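Oligopeptide-binding protein oppA (Lactococcus lactis, PDB 3DRF) binds oligopeptides in a voluminous cavity and delivers them to the OppABCDF ABC transporter for uptake into the cell. Local coordinates at residues P44-D56 / L208-V220. Residues are numbered along the deposited sequence; the frame is centred on the assembly and turned at random. Where two conformers were deposited one is given.
Sequences PMKAQWLSGLSND and LASSPKTTTKPLV
Trp49 lies against Pro218, whose CG stands 3.4 Å from the centroid of the five-membered ring and 8° off its normal, a CH-pi contact over one face. In the ring plane, at the indole edge, Trp49 NE1 donates to Thr215 O over 2.9 Å, though the bond is bent to 132°. Trp49 N adds a straighter bond to Thr214 O (3.0 Å, 164°), so backbone and side chain of one residue grip consecutive carbonyls. Val220 CG1 meets the six-membered ring obliquely near CE3. Buried Gln48 is bent at chi2, which sets its amide between the two loops: Gln48 OE1 takes Leu50 N of its own loop on a lone pair at 3.0 Å, while NE2 reaches across to Thr214 OG1, also at 3.0 Å. That hydroxyl in turn donates to Leu208 O. Leu50 CD1 touches both Leu208 CD2 and, at 3.6 Å, Thr214 CG2, crossing each side chain at about a right angle. Packing slackens toward exposed Ala209, where Leu53 CD1 comes no closer than 4.1 Å. Two irregular loops are thus pinned together within a Venus-flytrap peptide receptor, and Asn55 of 44-56 hydrogen-bonds the backbone of the bound peptide, placing this loop-loop contact beside the binding cavity.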
loop_
_atom_site.group_PDB
_atom_site.type_symbol
_atom_site.label_atom_id
_atom_site.label_comp_id
_atom_site.label_asym_id
_atom_site.label_seq_id
_atom_site.Cartn_x
_atom_site.Cartn_y
_atom_site.Cartn_z
ATOM N N PRO A 44 -6.157 5.027 -15.781
ATOM C CA PRO A 44 -5.130 4.383 -16.597
ATOM C C PRO A 44 -4.047 3.726 -15.724
ATOM O O PRO A 44 -3.651 4.217 -14.695
ATOM C CB PRO A 44 -4.529 5.559 -17.407
ATOM C CG PRO A 44 -5.546 6.587 -17.401
ATOM C CD PRO A 44 -6.323 6.445 -16.112
ATOM N N MET A 45 -3.544 2.610 -16.227
ATOM C CA MET A 45 -2.397 1.943 -15.647
ATOM C C MET A 45 -1.173 2.886 -15.648
ATOM O O MET A 45 -0.951 3.595 -16.561
ATOM C CB MET A 45 -2.129 0.727 -16.563
ATOM C CG MET A 45 -0.987 -0.100 -16.095
ATOM S SD MET A 45 -0.578 -1.433 -17.235
ATOM C CE MET A 45 0.187 -0.534 -18.652
ATOM N N LYS A 46 -0.410 2.846 -14.595
ATOM C CA LYS A 46 0.859 3.592 -14.485
ATOM C C LYS A 46 1.963 2.548 -14.430
ATOM O O LYS A 46 2.341 2.070 -13.399
ATOM C CB LYS A 46 0.880 4.464 -13.231
ATOM C CG LYS A 46 -0.051 5.606 -13.312
ATOM C CD LYS A 46 0.024 6.403 -12.040
ATOM C CE LYS A 46 1.486 6.859 -11.641
ATOM N NZ LYS A 46 2.028 7.733 -12.611
ATOM N N ALA A 47 2.460 2.179 -15.598
ATOM C CA ALA A 47 3.561 1.194 -15.679
ATOM C C ALA A 47 4.829 1.766 -15.030
ATOM O O ALA A 47 5.283 2.758 -15.399
ATOM C CB ALA A 47 3.886 0.805 -17.116
ATOM N N GLN A 48 5.287 1.070 -14.012
ATOM C CA GLN A 48 6.577 1.402 -13.320
ATOM C C GLN A 48 7.114 0.108 -12.740
ATOM O O GLN A 48 6.583 -0.427 -11.805
ATOM C CB GLN A 48 6.363 2.453 -12.214
ATOM C CG GLN A 48 7.694 2.814 -11.466
ATOM C CD GLN A 48 8.877 2.962 -12.449
ATOM O OE1 GLN A 48 9.759 2.187 -12.462
ATOM N NE2 GLN A 48 8.850 4.023 -13.231
ATOM N N TRP A 49 8.173 -0.398 -13.357
ATOM C CA TRP A 49 8.666 -1.738 -13.015
ATOM C C TRP A 49 9.617 -1.764 -11.828
ATOM O O TRP A 49 9.934 -2.795 -11.315
ATOM C CB TRP A 49 9.321 -2.378 -14.288
ATOM C CG TRP A 49 8.242 -2.659 -15.382
ATOM C CD1 TRP A 49 7.835 -1.811 -16.341
ATOM C CD2 TRP A 49 7.448 -3.845 -15.506
ATOM N NE1 TRP A 49 6.845 -2.412 -17.088
ATOM C CE2 TRP A 49 6.600 -3.662 -16.601
ATOM C CE3 TRP A 49 7.395 -5.075 -14.800
ATOM C CZ2 TRP A 49 5.693 -4.656 -17.038
ATOM C CZ3 TRP A 49 6.468 -6.038 -15.213
ATOM C CH2 TRP A 49 5.625 -5.811 -16.332
ATOM N N LEU A 50 10.025 -0.575 -11.398
ATOM C CA LEU A 50 10.885 -0.441 -10.186
ATOM C C LEU A 50 10.015 -0.181 -8.966
ATOM O O LEU A 50 9.303 0.755 -8.899
ATOM C CB LEU A 50 11.890 0.731 -10.339
ATOM C CG LEU A 50 12.880 0.668 -11.524
ATOM C CD1 LEU A 50 13.859 1.835 -11.421
ATOM C CD2 LEU A 50 13.664 -0.703 -11.565
ATOM N N SER A 51 10.099 -1.155 -8.041
ATOM C CA SER A 51 9.291 -1.083 -6.816
ATOM C C SER A 51 9.427 0.258 -6.112
ATOM O O SER A 51 8.430 0.854 -5.699
ATOM C CB SER A 51 9.678 -2.218 -5.865
ATOM O OG SER A 51 8.857 -2.270 -4.719
ATOM N N GLY A 52 10.644 0.763 -5.992
ATOM C CA GLY A 52 10.896 1.964 -5.218
ATOM C C GLY A 52 10.177 3.176 -5.774
ATOM O O GLY A 52 9.901 4.134 -5.051
ATOM N N LEU A 53 9.887 3.194 -7.075
ATOM C CA LEU A 53 9.272 4.360 -7.717
ATOM C C LEU A 53 7.751 4.196 -7.976
ATOM O O LEU A 53 7.148 5.042 -8.554
ATOM C CB LEU A 53 9.956 4.603 -9.080
ATOM C CG LEU A 53 11.515 4.761 -9.009
ATOM C CD1 LEU A 53 12.087 5.184 -10.395
ATOM C CD2 LEU A 53 11.962 5.805 -7.933
ATOM N N SER A 54 7.191 3.060 -7.596
ATOM C CA SER A 54 5.782 2.731 -7.866
ATOM C C SER A 54 5.015 2.742 -6.551
ATOM O O SER A 54 5.387 2.080 -5.663
ATOM C CB SER A 54 5.764 1.320 -8.472
ATOM O OG SER A 54 4.415 0.857 -8.644
ATOM N N ASN A 55 3.915 3.475 -6.489
ATOM C CA ASN A 55 3.144 3.630 -5.242
ATOM C C ASN A 55 1.826 2.864 -5.178
ATOM O O ASN A 55 1.315 2.730 -4.132
ATOM C CB ASN A 55 2.848 5.110 -4.990
ATOM C CG ASN A 55 4.104 5.947 -4.774
ATOM O OD1 ASN A 55 4.983 5.599 -4.067
ATOM N ND2 ASN A 55 4.110 7.082 -5.359
ATOM N N ASP A 56 1.348 2.412 -6.315
ATOM C CA ASP A 56 -0.039 1.901 -6.401
ATOM C C ASP A 56 -0.134 0.388 -6.532
ATOM O O ASP A 56 0.699 -0.286 -7.101
ATOM C CB ASP A 56 -0.736 2.593 -7.587
ATOM C CG ASP A 56 -0.076 2.231 -8.926
ATOM O OD1 ASP A 56 0.966 2.833 -9.201
ATOM O OD2 ASP A 56 -0.554 1.381 -9.632
ATOM N N LEU A 208 14.450 8.840 -14.610
ATOM C CA LEU A 208 14.315 7.373 -14.533
ATOM C C LEU A 208 12.877 6.863 -14.509
ATOM O O LEU A 208 12.574 5.952 -15.179
ATOM C CB LEU A 208 15.114 6.812 -13.338
ATOM C CG LEU A 208 15.156 5.259 -13.268
ATOM C CD1 LEU A 208 15.841 4.645 -14.515
ATOM C CD2 LEU A 208 15.897 4.819 -11.969
ATOM N N ALA A 209 12.016 7.535 -13.774
ATOM C CA ALA A 209 10.608 7.087 -13.652
ATOM C C ALA A 209 9.867 7.183 -14.976
ATOM O O ALA A 209 8.936 6.440 -15.186
ATOM C CB ALA A 209 9.891 7.934 -12.587
ATOM N N SER A 210 10.239 8.156 -15.806
ATOM C CA SER A 210 9.563 8.349 -17.099
ATOM C C SER A 210 10.325 7.741 -18.282
ATOM O O SER A 210 9.916 7.900 -19.436
ATOM C CB SER A 210 9.334 9.839 -17.360
ATOM O OG SER A 210 10.566 10.530 -17.457
ATOM N N SER A 211 11.429 7.077 -18.005
ATOM C CA SER A 211 12.191 6.443 -19.077
ATOM C C SER A 211 11.437 5.205 -19.646
ATOM O O SER A 211 10.836 4.478 -18.906
ATOM C CB SER A 211 13.570 5.968 -18.523
ATOM O OG SER A 211 14.285 5.162 -19.497
ATOM N N PRO A 212 11.565 4.934 -20.951
ATOM C CA PRO A 212 11.030 3.673 -21.486
ATOM C C PRO A 212 11.621 2.467 -20.720
ATOM O O PRO A 212 10.985 1.495 -20.545
ATOM C CB PRO A 212 11.532 3.673 -22.944
ATOM C CG PRO A 212 11.619 5.151 -23.313
ATOM C CD PRO A 212 12.121 5.805 -22.024
ATOM N N LYS A 213 12.837 2.605 -20.198
ATOM C CA LYS A 213 13.500 1.471 -19.570
ATOM C C LYS A 213 12.888 1.048 -18.217
ATOM O O LYS A 213 13.213 0.036 -17.714
ATOM C CB LYS A 213 14.986 1.813 -19.387
ATOM C CG LYS A 213 15.795 1.824 -20.735
ATOM C CD LYS A 213 17.329 1.964 -20.490
ATOM C CE LYS A 213 18.022 1.684 -21.745
ATOM N NZ LYS A 213 19.474 1.647 -21.338
ATOM N N THR A 214 11.987 1.847 -17.657
ATOM C CA THR A 214 11.268 1.438 -16.421
ATOM C C THR A 214 9.761 1.376 -16.623
ATOM O O THR A 214 9.059 1.198 -15.701
ATOM C CB THR A 214 11.551 2.403 -15.219
ATOM O OG1 THR A 214 10.909 3.672 -15.453
ATOM C CG2 THR A 214 13.107 2.531 -14.920
ATOM N N THR A 215 9.304 1.529 -17.858
ATOM C CA THR A 215 7.838 1.681 -18.163
ATOM C C THR A 215 7.414 0.711 -19.279
ATOM O O THR A 215 6.770 -0.251 -19.016
ATOM C CB THR A 215 7.493 3.162 -18.491
ATOM O OG1 THR A 215 8.304 3.607 -19.594
ATOM C CG2 THR A 215 7.825 4.091 -17.288
ATOM N N THR A 216 7.827 0.981 -20.507
ATOM C CA THR A 216 7.427 0.175 -21.687
ATOM C C THR A 216 8.430 -0.878 -22.072
ATOM O O THR A 216 8.060 -1.833 -22.680
ATOM C CB THR A 216 7.191 1.091 -22.886
ATOM O OG1 THR A 216 8.313 1.954 -23.003
ATOM C CG2 THR A 216 5.889 1.940 -22.677
ATOM N N LYS A 217 9.662 -0.734 -21.638
ATOM C CA LYS A 217 10.780 -1.567 -22.120
ATOM C C LYS A 217 11.744 -1.923 -20.966
ATOM O O LYS A 217 12.874 -1.636 -21.030
ATOM C CB LYS A 217 11.597 -0.818 -23.236
ATOM C CG LYS A 217 10.815 -0.608 -24.591
ATOM C CD LYS A 217 11.746 -0.068 -25.716
ATOM C CE LYS A 217 12.338 1.412 -25.600
ATOM N NZ LYS A 217 13.176 2.056 -26.731
ATOM N N PRO A 218 11.187 -2.538 -19.902
ATOM C CA PRO A 218 12.018 -2.897 -18.748
ATOM C C PRO A 218 12.775 -4.208 -18.917
ATOM O O PRO A 218 12.474 -4.909 -19.821
ATOM C CB PRO A 218 10.958 -3.044 -17.635
ATOM C CG PRO A 218 9.781 -3.737 -18.390
ATOM C CD PRO A 218 9.792 -3.039 -19.759
ATOM N N LEU A 219 13.745 -4.497 -18.073
ATOM C CA LEU A 219 14.165 -5.865 -17.775
ATOM C C LEU A 219 13.479 -6.368 -16.498
ATOM O O LEU A 219 13.257 -5.621 -15.562
ATOM C CB LEU A 219 15.700 -5.978 -17.592
ATOM C CG LEU A 219 16.553 -5.456 -18.764
ATOM C CD1 LEU A 219 18.057 -5.750 -18.511
ATOM C CD2 LEU A 219 16.088 -6.125 -20.093
ATOM N N VAL A 220 13.189 -7.666 -16.493
ATOM C CA VAL A 220 12.555 -8.318 -15.336
ATOM C C VAL A 220 13.215 -9.657 -15.075
ATOM O O VAL A 220 14.048 -10.132 -15.799
ATOM C CB VAL A 220 11.034 -8.495 -15.516
ATOM C CG1 VAL A 220 10.376 -7.139 -15.854
ATOM C CG2 VAL A 220 10.737 -9.538 -16.652
#